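Local coordinates for protein alanine racemase, biosynthetic (Pseudomonas aeruginosa PAO1, PDB 6A2F) that belongs to the pyridoxal-phosphate-dependent alanine racemase family, pairing an N-terminal TIM-barrel domain with a beta-rich C-terminal domain, at residues A[66-71]-A[92-97]; A[73-78]-A[117-122]; A[291-296]-A[330-335]. All blocks are in the same frame, centred on the assembly; numbering follows the deposited sequence.

In the fold
Following the chain from the N terminus, contact 1 opens on helix 61-70 and contact 2 on the next element, strand 75-78. Contact 1 then closes its short loop at 92-97, the end of helix 87-93 and the turn that follows, before contact 2 closes its longer loop at strand 118-123, so the two cross along the sequence. They also touch in space, through Arg68 and Ala74 and through the backbones of Ile76 and Asp97, and together join successive strands and helices of the TIM barrel. Contact 3 follows in series in the C-terminal domain, on the opposite side of the chain's centre and about 39 Å from contact 1 between centres, where it links strand 292-296 to helix 330-336.

Contact 1. Residues A[66-71]-A[92-97]; sequences EVRALH and GQLRLD
Arg68 spends its guanidinium on backbone carbonyls of the segment 92-97. NE donates to Leu94 O over 2.6 Å at a nearly straight 159°, and NH2 reaches Arg95 O at 2.8 Å along a more bent line. A weak second bond from NH2 returns to Leu94 O at 3.0 Å, leaving that oxygen held by two nitrogens of one group. These residues belong to the TIM barrel of the N-terminal domain, where helix 61-70 and helix 87-93 are neighbours on the outer layer, and the contact ties the end of one to the end of the other. Helix 87-93 finishes in a Schellman motif, with Arg95 at positive phi and its N bonded back to Gly92 O; the turn brings Leu94 O and Arg95 O together at the edge of the guanidinium, near its plane.

The remaining terminal nitrogen works on its own side of the contact. Arg68 NH1 bonds to His71 O at 3.1 Å and also to the carbonyl of Ala74, just ahead of strand 75-78, so that four main-chain oxygens accept from the group, which would fix its rotation. The chain gets there by a doubled bend: CG leaves anti to the backbone N, and the turns at chi2 (60°) and chi3 (76°) fold the head back beside its own helix terminus.

Apolar packing is thin by comparison. Leu94 runs past the arginine stem in the opposite direction, and its isobutyl group continues onto Leu61 and Ala65 of helix 61-70. Leu96 packs on Leu61 and Ala64 of the same helix, while Leu94 CD2 lies 4.1 Å from Arg68 CG.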
ATOM      1  N   GLU A  66     -14.623 -11.879  10.655  1.00 10.89           N
ATOM      2  CA  GLU A  66     -15.097 -10.510  10.796  1.00 10.96           C
ATOM      3  C   GLU A  66     -16.517 -10.355  10.240  1.00 10.90           C
ATOM      4  O   GLU A  66     -17.365  -9.730  10.880  1.00 11.01           O
ATOM      5  CB  GLU A  66     -14.130  -9.535  10.117  1.00 11.22           C
ATOM      6  CG  GLU A  66     -14.508  -8.071  10.282  1.00 11.68           C
ATOM      7  CD  GLU A  66     -13.528  -7.109   9.629  1.00 12.04           C
ATOM      8  OE1 GLU A  66     -13.547  -5.919  10.009  1.00 12.24           O
ATOM      9  OE2 GLU A  66     -12.744  -7.523   8.740  1.00 12.31           O
ATOM     10  N   VAL A  67     -16.776 -10.937   9.068  1.00 10.72           N
ATOM     11  CA  VAL A  67     -18.107 -10.875   8.450  1.00 10.62           C
ATOM     12  C   VAL A  67     -19.160 -11.613   9.289  1.00 10.66           C
ATOM     13  O   VAL A  67     -20.244 -11.076   9.529  1.00 10.78           O
ATOM     14  CB  VAL A  67     -18.105 -11.378   6.984  1.00 10.58           C
ATOM     15  CG1 VAL A  67     -19.508 -11.337   6.395  1.00 10.58           C
ATOM     16  CG2 VAL A  67     -17.162 -10.542   6.129  1.00 10.52           C
ATOM     17  N   ARG A  68     -18.834 -12.823   9.750  1.00 10.52           N
ATOM     18  CA  ARG A  68     -19.766 -13.613  10.560  1.00 10.48           C
ATOM     19  C   ARG A  68     -20.098 -12.915  11.876  1.00 10.70           C
ATOM     20  O   ARG A  68     -21.238 -12.979  12.355  1.00 10.70           O
ATOM     21  CB  ARG A  68     -19.232 -15.031  10.819  1.00 10.26           C
ATOM     22  CG  ARG A  68     -20.153 -15.929  11.646  1.00 10.12           C
ATOM     23  CD  ARG A  68     -21.515 -16.147  10.999  1.00  9.98           C
ATOM     24  NE  ARG A  68     -21.464 -17.097   9.889  1.00  9.97           N
ATOM     25  CZ  ARG A  68     -22.241 -17.043   8.808  1.00  9.97           C
ATOM     26  NH1 ARG A  68     -23.135 -16.074   8.668  1.00 10.02           N
ATOM     27  NH2 ARG A  68     -22.118 -17.955   7.853  1.00  9.94           N
ATOM     28  N   ALA A  69     -19.103 -12.243  12.451  1.00 10.81           N
ATOM     29  CA  ALA A  69     -19.307 -11.477  13.676  1.00 10.88           C
ATOM     30  C   ALA A  69     -20.400 -10.433  13.481  1.00 10.92           C
ATOM     31  O   ALA A  69     -21.170 -10.163  14.395  1.00 11.01           O
ATOM     32  CB  ALA A  69     -18.009 -10.819  14.121  1.00 10.83           C
ATOM     33  N   LEU A  70     -20.467  -9.863  12.278  1.00 11.05           N
ATOM     34  CA  LEU A  70     -21.424  -8.799  11.972  1.00 11.00           C
ATOM     35  C   LEU A  70     -22.773  -9.316  11.482  1.00 10.95           C
ATOM     36  O   LEU A  70     -23.798  -8.674  11.715  1.00 11.02           O
ATOM     37  CB  LEU A  70     -20.831  -7.812  10.968  1.00 10.98           C
ATOM     38  CG  LEU A  70     -19.700  -6.939  11.526  1.00 11.07           C
ATOM     39  CD1 LEU A  70     -18.823  -6.419  10.398  1.00 11.11           C
ATOM     40  CD2 LEU A  70     -20.231  -5.787  12.369  1.00 11.02           C
ATOM     41  N   HIS A  71     -22.762 -10.468  10.810  1.00 10.86           N
ATOM     42  CA  HIS A  71     -23.980 -11.092  10.286  1.00 10.83           C
ATOM     43  C   HIS A  71     -24.001 -12.576  10.619  1.00 10.73           C
ATOM     44  O   HIS A  71     -23.181 -13.349  10.119  1.00 10.72           O
ATOM     45  CB  HIS A  71     -24.091 -10.895   8.770  1.00 10.93           C
ATOM     46  CG  HIS A  71     -25.483 -11.051   8.239  1.00 11.09           C
ATOM     47  ND1 HIS A  71     -26.278 -12.140   8.531  1.00 11.16           N
ATOM     48  CD2 HIS A  71     -26.218 -10.257   7.426  1.00 11.12           C
ATOM     49  CE1 HIS A  71     -27.442 -12.009   7.923  1.00 11.12           C
ATOM     50  NE2 HIS A  71     -27.433 -10.874   7.246  1.00 11.10           N
ATOM     51  N   GLY A  92     -16.160 -24.481  10.063  1.00  9.08           N
ATOM     52  CA  GLY A  92     -17.387 -25.162  10.468  1.00  9.24           C
ATOM     53  C   GLY A  92     -18.169 -24.385  11.510  1.00  9.37           C
ATOM     54  O   GLY A  92     -19.389 -24.252  11.401  1.00  9.33           O
ATOM     55  N   GLN A  93     -17.462 -23.874  12.518  1.00  9.60           N
ATOM     56  CA  GLN A  93     -18.060 -23.037  13.563  1.00  9.92           C
ATOM     57  C   GLN A  93     -18.730 -21.796  12.960  1.00 10.34           C
ATOM     58  O   GLN A  93     -19.822 -21.417  13.376  1.00 10.32           O
ATOM     59  CB  GLN A  93     -17.000 -22.632  14.603  1.00  9.78           C
ATOM     60  CG  GLN A  93     -17.496 -21.745  15.748  1.00  9.63           C
ATOM     61  CD  GLN A  93     -16.375 -21.245  16.661  1.00  9.55           C
ATOM     62  OE1 GLN A  93     -16.142 -20.033  16.784  1.00  9.48           O
ATOM     63  NE2 GLN A  93     -15.684 -22.171  17.312  1.00  9.45           N
ATOM     64  N   LEU A  94     -18.077 -21.187  11.970  1.00 10.82           N
ATOM     65  CA  LEU A  94     -18.564 -19.953  11.354  1.00 11.43           C
ATOM     66  C   LEU A  94     -19.549 -20.201  10.209  1.00 12.06           C
ATOM     67  O   LEU A  94     -20.027 -19.253   9.576  1.00 12.02           O
ATOM     68  CB  LEU A  94     -17.391 -19.090  10.874  1.00 11.28           C
ATOM     69  CG  LEU A  94     -16.293 -18.733  11.885  1.00 11.24           C
ATOM     70  CD1 LEU A  94     -15.082 -18.120  11.184  1.00 11.12           C
ATOM     71  CD2 LEU A  94     -16.814 -17.825  12.991  1.00 11.10           C
ATOM     72  N   ARG A  95     -19.851 -21.476   9.957  1.00 12.93           N
ATOM     73  CA  ARG A  95     -20.790 -21.889   8.904  1.00 13.67           C
ATOM     74  C   ARG A  95     -20.476 -21.249   7.539  1.00 12.93           C
ATOM     75  O   ARG A  95     -21.290 -20.514   6.967  1.00 12.56           O
ATOM     76  CB  ARG A  95     -22.236 -21.624   9.334  1.00 15.25           C
ATOM     77  CG  ARG A  95     -22.748 -22.560  10.419  1.00 17.23           C
ATOM     78  CD  ARG A  95     -24.256 -22.406  10.564  1.00 19.63           C
ATOM     79  NE  ARG A  95     -24.904 -23.594  11.136  1.00 21.61           N
ATOM     80  CZ  ARG A  95     -26.091 -24.068  10.749  1.00 22.31           C
ATOM     81  NH1 ARG A  95     -26.597 -25.149  11.335  1.00 23.11           N
ATOM     82  NH2 ARG A  95     -26.770 -23.473   9.773  1.00 22.51           N
ATOM     83  N   LEU A  96     -19.283 -21.548   7.033  1.00 12.21           N
ATOM     84  CA  LEU A  96     -18.777 -20.939   5.808  1.00 11.75           C
ATOM     85  C   LEU A  96     -18.905 -21.859   4.606  1.00 11.56           C
ATOM     86  O   LEU A  96     -18.909 -23.088   4.745  1.00 11.38           O
ATOM     87  CB  LEU A  96     -17.312 -20.531   5.981  1.00 11.59           C
ATOM     88  CG  LEU A  96     -16.947 -19.600   7.142  1.00 11.55           C
ATOM     89  CD1 LEU A  96     -15.450 -19.356   7.146  1.00 11.47           C
ATOM     90  CD2 LEU A  96     -17.705 -18.285   7.069  1.00 11.46           C
ATOM     91  N   ASP A  97     -19.023 -21.248   3.429  1.00 11.34           N
ATOM     92  CA  ASP A  97     -18.951 -21.974   2.170  1.00 11.34           C
ATOM     93  C   ASP A  97     -17.493 -22.216   1.834  1.00 11.37           C
ATOM     94  O   ASP A  97     -16.691 -21.278   1.798  1.00 11.50           O
ATOM     95  CB  ASP A  97     -19.608 -21.186   1.040  1.00 11.27           C
ATOM     96  CG  ASP A  97     -21.116 -21.278   1.057  1.00 11.34           C
ATOM     97  OD1 ASP A  97     -21.707 -21.557   2.125  1.00 11.33           O
ATOM     98  OD2 ASP A  97     -21.715 -21.064  -0.017  1.00 11.46           O
TER

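Contact 2. Residues A[73-78]-A[117-122]; sequences SARILL and PLNVWL
Strands 75-78 and 118-122 run in broadly the same direction, with axes 8.8 Å apart at their closest and inclined by 40°, too far apart to pair directly. Their side chains meet on one side of the strands. Leu77 lays CD1 over one face of the Trp121 indole, 3.6 Å from Trp121 CD1. The contact is of the CH-pi kind: Leu77 CD1 stands 3.9 Å from the centroid of the Trp121 five-membered ring and 24° off its normal. The leucine reaches the face, crossing the indole at about a right angle, because its first torsion turns CG to the far side from its own backbone N.

Arg75 comes to the same tryptophan differently. Its NH1 lies at the ring edge, 3.9 Å from Trp121 CZ2, and the guanidinium and indole planes stand 81° apart, so this is no cation-pi stack.

Strand 98-100 lies between the two: Asp97, just ahead of it, bonds through its main chain to Ile76 and Leu78, and the strand itself pairs with 118-123. This is the TIM-barrel pattern of successive parallel strands, with Arg75, Leu77, Asn119 and Trp121 turned toward one another. The side chain of Leu77 lies about 11 Å from a bound D-lysine.

Arg75 NH1 and Asn119 ND2 approach to 3.3 Å, yet both are donors and do not bond to each other. The two side chains cross at about a right angle, although their flat ends, guanidinium and amide, are not far from parallel. What gathers them is Asp97, whose OD2 takes a salt bridge from Arg75 NH1 and a hydrogen bond from Trp121 NE1 while OD1 accepts from Asn119 ND2; Glu153 is a second salt-bridge partner of Arg75 NH1, and Asn119 OD1 accepts from Arg152.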
ATOM      1  N   SER A  73     -26.245 -15.031  10.028  1.00 10.52           N
ATOM      2  CA  SER A  73     -26.862 -16.037   9.156  1.00 10.46           C
ATOM      3  C   SER A  73     -26.454 -15.985   7.679  1.00 10.42           C
ATOM      4  O   SER A  73     -26.722 -16.929   6.935  1.00 10.62           O
ATOM      5  CB  SER A  73     -28.383 -15.967   9.277  1.00 10.36           C
ATOM      6  OG  SER A  73     -28.827 -14.637   9.104  1.00 10.44           O
ATOM      7  N   ALA A  74     -25.818 -14.897   7.253  1.00 10.23           N
ATOM      8  CA  ALA A  74     -25.510 -14.715   5.836  1.00 10.07           C
ATOM      9  C   ALA A  74     -24.550 -15.772   5.288  1.00 10.01           C
ATOM     10  O   ALA A  74     -23.686 -16.292   6.012  1.00 10.01           O
ATOM     11  CB  ALA A  74     -24.960 -13.324   5.580  1.00 10.11           C
ATOM     12  N   ARG A  75     -24.722 -16.088   4.007  1.00  9.75           N
ATOM     13  CA  ARG A  75     -23.793 -16.942   3.280  1.00  9.57           C
ATOM     14  C   ARG A  75     -22.439 -16.225   3.141  1.00  9.37           C
ATOM     15  O   ARG A  75     -22.373 -15.094   2.658  1.00  9.33           O
ATOM     16  CB  ARG A  75     -24.363 -17.288   1.899  1.00  9.57           C
ATOM     17  CG  ARG A  75     -23.628 -18.409   1.182  1.00  9.65           C
ATOM     18  CD  ARG A  75     -24.017 -18.503  -0.286  1.00  9.67           C
ATOM     19  NE  ARG A  75     -25.285 -19.209  -0.522  1.00  9.71           N
ATOM     20  CZ  ARG A  75     -25.389 -20.482  -0.901  1.00  9.64           C
ATOM     21  NH1 ARG A  75     -24.301 -21.226  -1.073  1.00  9.60           N
ATOM     22  NH2 ARG A  75     -26.586 -21.014  -1.106  1.00  9.54           N
ATOM     23  N   ILE A  76     -21.376 -16.878   3.605  1.00  9.15           N
ATOM     24  CA  ILE A  76     -20.014 -16.359   3.451  1.00  8.95           C
ATOM     25  C   ILE A  76     -19.146 -17.378   2.704  1.00  8.80           C
ATOM     26  O   ILE A  76     -18.934 -18.497   3.171  1.00  8.83           O
ATOM     27  CB  ILE A  76     -19.353 -15.987   4.805  1.00  8.90           C
ATOM     28  CG1 ILE A  76     -20.254 -15.060   5.636  1.00  8.82           C
ATOM     29  CG2 ILE A  76     -17.996 -15.333   4.569  1.00  8.85           C
ATOM     30  CD1 ILE A  76     -19.846 -14.931   7.089  1.00  8.70           C
ATOM     31  N   LEU A  77     -18.654 -16.975   1.540  1.00  8.70           N
ATOM     32  CA  LEU A  77     -17.820 -17.825   0.701  1.00  8.57           C
ATOM     33  C   LEU A  77     -16.337 -17.511   0.880  1.00  8.47           C
ATOM     34  O   LEU A  77     -15.924 -16.367   0.748  1.00  8.37           O
ATOM     35  CB  LEU A  77     -18.211 -17.637  -0.766  1.00  8.56           C
ATOM     36  CG  LEU A  77     -17.321 -18.268  -1.837  1.00  8.57           C
ATOM     37  CD1 LEU A  77     -17.354 -19.783  -1.734  1.00  8.48           C
ATOM     38  CD2 LEU A  77     -17.762 -17.807  -3.217  1.00  8.55           C
ATOM     39  N   LEU A  78     -15.551 -18.536   1.198  1.00  8.52           N
ATOM     40  CA  LEU A  78     -14.095 -18.437   1.149  1.00  8.53           C
ATOM     41  C   LEU A  78     -13.658 -18.708  -0.288  1.00  8.59           C
ATOM     42  O   LEU A  78     -13.726 -19.846  -0.756  1.00  8.57           O
ATOM     43  CB  LEU A  78     -13.442 -19.459   2.082  1.00  8.51           C
ATOM     44  CG  LEU A  78     -13.651 -19.412   3.598  1.00  8.57           C
ATOM     45  CD1 LEU A  78     -13.144 -20.710   4.220  1.00  8.53           C
ATOM     46  CD2 LEU A  78     -12.963 -18.211   4.227  1.00  8.48           C
ATOM     47  N   PRO A 117     -22.420 -30.537   7.828  1.00 17.15           N
ATOM     48  CA  PRO A 117     -22.164 -30.424   6.394  1.00 16.08           C
ATOM     49  C   PRO A 117     -22.095 -28.956   5.961  1.00 15.12           C
ATOM     50  O   PRO A 117     -22.802 -28.114   6.510  1.00 14.95           O
ATOM     51  CB  PRO A 117     -23.367 -31.134   5.757  1.00 16.22           C
ATOM     52  CG  PRO A 117     -24.445 -31.059   6.781  1.00 16.40           C
ATOM     53  CD  PRO A 117     -23.757 -31.092   8.116  1.00 16.74           C
ATOM     54  N   LEU A 118     -21.234 -28.661   4.995  1.00 14.23           N
ATOM     55  CA  LEU A 118     -21.052 -27.294   4.519  1.00 13.47           C
ATOM     56  C   LEU A 118     -21.218 -27.217   3.002  1.00 13.09           C
ATOM     57  O   LEU A 118     -21.094 -28.231   2.304  1.00 12.94           O
ATOM     58  CB  LEU A 118     -19.673 -26.769   4.938  1.00 13.14           C
ATOM     59  CG  LEU A 118     -19.353 -26.641   6.435  1.00 12.96           C
ATOM     60  CD1 LEU A 118     -17.855 -26.501   6.628  1.00 12.88           C
ATOM     61  CD2 LEU A 118     -20.085 -25.474   7.085  1.00 12.84           C
ATOM     62  N   ASN A 119     -21.512 -26.022   2.495  1.00 12.57           N
ATOM     63  CA  ASN A 119     -21.563 -25.817   1.052  1.00 12.39           C
ATOM     64  C   ASN A 119     -20.142 -25.845   0.502  1.00 12.30           C
ATOM     65  O   ASN A 119     -19.245 -25.182   1.034  1.00 12.22           O
ATOM     66  CB  ASN A 119     -22.259 -24.503   0.689  1.00 12.19           C
ATOM     67  CG  ASN A 119     -23.683 -24.434   1.202  1.00 12.02           C
ATOM     68  OD1 ASN A 119     -24.380 -25.443   1.306  1.00 11.77           O
ATOM     69  ND2 ASN A 119     -24.124 -23.229   1.522  1.00 12.14           N
ATOM     70  N   VAL A 120     -19.950 -26.643  -0.544  1.00 12.11           N
ATOM     71  CA  VAL A 120     -18.650 -26.837  -1.167  1.00 11.93           C
ATOM     72  C   VAL A 120     -18.714 -26.362  -2.618  1.00 11.90           C
ATOM     73  O   VAL A 120     -19.582 -26.792  -3.384  1.00 11.87           O
ATOM     74  CB  VAL A 120     -18.210 -28.319  -1.105  1.00 11.94           C
ATOM     75  CG1 VAL A 120     -16.918 -28.535  -1.880  1.00 11.95           C
ATOM     76  CG2 VAL A 120     -18.039 -28.775   0.340  1.00 11.93           C
ATOM     77  N   TRP A 121     -17.805 -25.457  -2.973  1.00 11.75           N
ATOM     78  CA  TRP A 121     -17.663 -24.969  -4.341  1.00 11.67           C
ATOM     79  C   TRP A 121     -16.373 -25.534  -4.922  1.00 11.87           C
ATOM     80  O   TRP A 121     -15.278 -25.238  -4.432  1.00 11.85           O
ATOM     81  CB  TRP A 121     -17.610 -23.438  -4.368  1.00 11.48           C
ATOM     82  CG  TRP A 121     -18.856 -22.755  -3.866  1.00 11.32           C
ATOM     83  CD1 TRP A 121     -19.281 -22.668  -2.568  1.00 11.19           C
ATOM     84  CD2 TRP A 121     -19.826 -22.050  -4.654  1.00 11.22           C
ATOM     85  NE1 TRP A 121     -20.459 -21.960  -2.501  1.00 11.13           N
ATOM     86  CE2 TRP A 121     -20.814 -21.564  -3.764  1.00 11.20           C
ATOM     87  CE3 TRP A 121     -19.960 -21.781  -6.025  1.00 11.15           C
ATOM     88  CZ2 TRP A 121     -21.927 -20.829  -4.204  1.00 11.15           C
ATOM     89  CZ3 TRP A 121     -21.070 -21.049  -6.462  1.00 11.07           C
ATOM     90  CH2 TRP A 121     -22.031 -20.578  -5.551  1.00 11.10           C
ATOM     91  N   LEU A 122     -16.510 -26.365  -5.950  1.00 11.99           N
ATOM     92  CA  LEU A 122     -15.364 -26.931  -6.645  1.00 12.05           C
ATOM     93  C   LEU A 122     -14.891 -25.927  -7.674  1.00 12.23           C
ATOM     94  O   LEU A 122     -15.685 -25.436  -8.481  1.00 12.28           O
ATOM     95  CB  LEU A 122     -15.734 -28.252  -7.335  1.00 12.03           C
ATOM     96  CG  LEU A 122     -15.970 -29.503  -6.489  1.00 11.98           C
ATOM     97  CD1 LEU A 122     -16.507 -30.633  -7.352  1.00 12.05           C
ATOM     98  CD2 LEU A 122     -14.687 -29.933  -5.792  1.00 12.05           C
TER

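Contact 3. Residues A[291-296]-A[330-335]; sequences GRRAIL and VDEVAR
The guanidinium of Arg293 and the carboxylate of Glu332 meet edge to edge, their planes only 9° apart, with neither group stacked on a face of the other. The grip is end-on and doubled. Arg293 NH1 donates to Glu332 OE1 at 2.9 Å with an angle of 163°, and Arg293 NH2 donates to Glu332 OE2 at 2.7 Å and 153°. Each oxygen offers its syn lone pair, on the side of its twin, which is the bidentate geometry of a full arginine-carboxylate salt bridge. OE1 stays close to the guanidinium plane, whereas OE2 is somewhat tilted from it.

The two chains come from opposite directions. Arg293 leaves strand 292-296 with CG beside its carbonyl carbon and bends at chi3, and this turn swings its head toward the helix. Glu332 is extended beyond CG and reaches across from the first turn of helix 330-336, where a negative charge probably also suits the helix dipole.

In fold terms the bridge joins a strand of the mixed sheet to a helix within the C-terminal domain. Strand 292-296 is one arm of a beta-hairpin whose other arm is strand 286-289, and it pairs on its second side with strand 305-308; helix 330-336 packs against helix 341-346. The ion pair lies at the surface, where solvent would be expected to temper its strength. Both side chains also touch Pro286 of the hairpin, and Arg293 rests on Leu328 as well.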
ATOM      1  N   GLY A 291     -11.287  21.894  -6.552  1.00 20.28           N
ATOM      2  CA  GLY A 291     -12.161  21.380  -7.601  1.00 20.26           C
ATOM      3  C   GLY A 291     -11.598  21.537  -9.003  1.00 20.65           C
ATOM      4  O   GLY A 291     -12.196  21.060  -9.968  1.00 20.72           O
ATOM      5  N   ARG A 292     -10.447  22.194  -9.126  1.00 21.11           N
ATOM      6  CA  ARG A 292      -9.882  22.514 -10.440  1.00 21.56           C
ATOM      7  C   ARG A 292      -8.759  21.559 -10.845  1.00 21.42           C
ATOM      8  O   ARG A 292      -7.910  21.193 -10.030  1.00 21.30           O
ATOM      9  CB  ARG A 292      -9.388  23.966 -10.480  1.00 22.46           C
ATOM     10  CG  ARG A 292     -10.449  25.020 -10.164  1.00 23.36           C
ATOM     11  CD  ARG A 292     -11.285  25.405 -11.379  1.00 24.39           C
ATOM     12  NE  ARG A 292     -10.463  25.811 -12.524  1.00 25.81           N
ATOM     13  CZ  ARG A 292      -9.914  27.017 -12.689  1.00 26.47           C
ATOM     14  NH1 ARG A 292     -10.079  27.977 -11.782  1.00 26.57           N
ATOM     15  NH2 ARG A 292      -9.185  27.264 -13.771  1.00 26.73           N
ATOM     16  N   ARG A 293      -8.759  21.166 -12.114  1.00 21.44           N
ATOM     17  CA  ARG A 293      -7.798  20.193 -12.628  1.00 21.47           C
ATOM     18  C   ARG A 293      -6.366  20.741 -12.667  1.00 21.20           C
ATOM     19  O   ARG A 293      -6.133  21.874 -13.098  1.00 21.29           O
ATOM     20  CB  ARG A 293      -8.240  19.707 -14.010  1.00 22.01           C
ATOM     21  CG  ARG A 293      -7.651  18.374 -14.436  1.00 22.68           C
ATOM     22  CD  ARG A 293      -8.332  17.851 -15.694  1.00 23.18           C
ATOM     23  NE  ARG A 293      -9.400  16.890 -15.412  1.00 23.24           N
ATOM     24  CZ  ARG A 293      -9.228  15.570 -15.335  1.00 23.02           C
ATOM     25  NH1 ARG A 293     -10.263  14.779 -15.083  1.00 22.77           N
ATOM     26  NH2 ARG A 293      -8.024  15.035 -15.508  1.00 22.93           N
ATOM     27  N   ALA A 294      -5.425  19.927 -12.192  1.00 20.74           N
ATOM     28  CA  ALA A 294      -3.998  20.257 -12.180  1.00 20.27           C
ATOM     29  C   ALA A 294      -3.182  18.966 -12.211  1.00 20.25           C
ATOM     30  O   ALA A 294      -3.734  17.878 -12.037  1.00 21.26           O
ATOM     31  CB  ALA A 294      -3.646  21.087 -10.955  1.00 19.86           C
ATOM     32  N   ILE A 295      -1.873  19.082 -12.426  1.00 19.57           N
ATOM     33  CA  ILE A 295      -1.018  17.902 -12.596  1.00 18.87           C
ATOM     34  C   ILE A 295       0.154  17.829 -11.612  1.00 18.40           C
ATOM     35  O   ILE A 295       0.582  18.841 -11.059  1.00 18.61           O
ATOM     36  CB  ILE A 295      -0.519  17.758 -14.058  1.00 19.03           C
ATOM     37  CG1 ILE A 295       0.264  19.006 -14.501  1.00 18.90           C
ATOM     38  CG2 ILE A 295      -1.692  17.446 -14.989  1.00 18.74           C
ATOM     39  CD1 ILE A 295       0.874  18.909 -15.887  1.00 18.86           C
ATOM     40  N   LEU A 296       0.657  16.615 -11.400  1.00 17.90           N
ATOM     41  CA  LEU A 296       1.772  16.374 -10.486  1.00 17.38           C
ATOM     42  C   LEU A 296       3.090  16.905 -11.027  1.00 16.86           C
ATOM     43  O   LEU A 296       3.306  16.949 -12.241  1.00 16.54           O
ATOM     44  CB  LEU A 296       1.927  14.877 -10.188  1.00 17.47           C
ATOM     45  CG  LEU A 296       0.898  14.096  -9.368  1.00 17.70           C
ATOM     46  CD1 LEU A 296       1.532  12.808  -8.864  1.00 17.90           C
ATOM     47  CD2 LEU A 296       0.359  14.891  -8.195  1.00 17.68           C
ATOM     48  N   VAL A 330     -10.743   7.484  -9.790  1.00 13.29           N
ATOM     49  CA  VAL A 330      -9.626   6.658  -9.337  1.00 13.26           C
ATOM     50  C   VAL A 330      -9.048   5.891 -10.534  1.00 13.33           C
ATOM     51  O   VAL A 330      -7.841   5.628 -10.604  1.00 13.23           O
ATOM     52  CB  VAL A 330     -10.041   5.728  -8.159  1.00 13.11           C
ATOM     53  CG1 VAL A 330     -11.141   4.751  -8.564  1.00 12.96           C
ATOM     54  CG2 VAL A 330      -8.840   4.987  -7.587  1.00 13.05           C
ATOM     55  N   ASP A 331      -9.922   5.583 -11.491  1.00 13.44           N
ATOM     56  CA  ASP A 331      -9.540   4.886 -12.717  1.00 13.56           C
ATOM     57  C   ASP A 331      -8.634   5.724 -13.609  1.00 13.58           C
ATOM     58  O   ASP A 331      -7.660   5.204 -14.149  1.00 13.69           O
ATOM     59  CB  ASP A 331     -10.782   4.409 -13.473  1.00 13.42           C
ATOM     60  CG  ASP A 331     -11.618   3.443 -12.653  1.00 13.46           C
ATOM     61  OD1 ASP A 331     -11.021   2.552 -12.010  1.00 13.34           O
ATOM     62  OD2 ASP A 331     -12.862   3.581 -12.633  1.00 13.37           O
ATOM     63  N   GLU A 332      -8.932   7.014 -13.743  1.00 13.78           N
ATOM     64  CA  GLU A 332      -8.075   7.912 -14.521  1.00 14.04           C
ATOM     65  C   GLU A 332      -6.696   8.046 -13.874  1.00 14.07           C
ATOM     66  O   GLU A 332      -5.674   7.952 -14.562  1.00 13.88           O
ATOM     67  CB  GLU A 332      -8.717   9.294 -14.710  1.00 14.20           C
ATOM     68  CG  GLU A 332      -8.081  10.116 -15.829  1.00 14.25           C
ATOM     69  CD  GLU A 332      -8.451  11.592 -15.794  1.00 14.38           C
ATOM     70  OE1 GLU A 332      -9.596  11.928 -15.431  1.00 14.42           O
ATOM     71  OE2 GLU A 332      -7.592  12.428 -16.146  1.00 14.58           O
ATOM     72  N   VAL A 333      -6.677   8.251 -12.556  1.00 14.25           N
ATOM     73  CA  VAL A 333      -5.420   8.400 -11.812  1.00 14.48           C
ATOM     74  C   VAL A 333      -4.577   7.129 -11.922  1.00 14.69           C
ATOM     75  O   VAL A 333      -3.376   7.197 -12.186  1.00 14.46           O
ATOM     76  CB  VAL A 333      -5.653   8.780 -10.330  1.00 14.31           C
ATOM     77  CG1 VAL A 333      -4.332   8.938  -9.589  1.00 14.18           C
ATOM     78  CG2 VAL A 333      -6.451  10.069 -10.229  1.00 14.30           C
ATOM     79  N   ALA A 334      -5.223   5.980 -11.743  1.00 15.24           N
ATOM     80  CA  ALA A 334      -4.561   4.683 -11.865  1.00 15.95           C
ATOM     81  C   ALA A 334      -3.985   4.441 -13.264  1.00 16.60           C
ATOM     82  O   ALA A 334      -2.891   3.893 -13.398  1.00 16.53           O
ATOM     83  CB  ALA A 334      -5.521   3.570 -11.491  1.00 15.74           C
ATOM     84  N   ARG A 335      -4.728   4.847 -14.294  1.00 17.68           N
ATOM     85  CA  ARG A 335      -4.286   4.702 -15.685  1.00 18.64           C
ATOM     86  C   ARG A 335      -3.017   5.516 -15.937  1.00 17.80           C
ATOM     87  O   ARG A 335      -2.092   5.044 -16.593  1.00 17.68           O
ATOM     88  CB  ARG A 335      -5.410   5.086 -16.662  1.00 20.62           C
ATOM     89  CG  ARG A 335      -5.152   4.722 -18.122  1.00 23.18           C
ATOM     90  CD  ARG A 335      -6.428   4.766 -18.955  1.00 25.47           C
ATOM     91  NE  ARG A 335      -7.109   6.058 -18.827  1.00 28.33           N
ATOM     92  CZ  ARG A 335      -6.942   7.096 -19.648  1.00 29.79           C
ATOM     93  NH1 ARG A 335      -7.608   8.228 -19.425  1.00 30.46           N
ATOM     94  NH2 ARG A 335      -6.118   7.010 -20.692  1.00 30.06           N
TER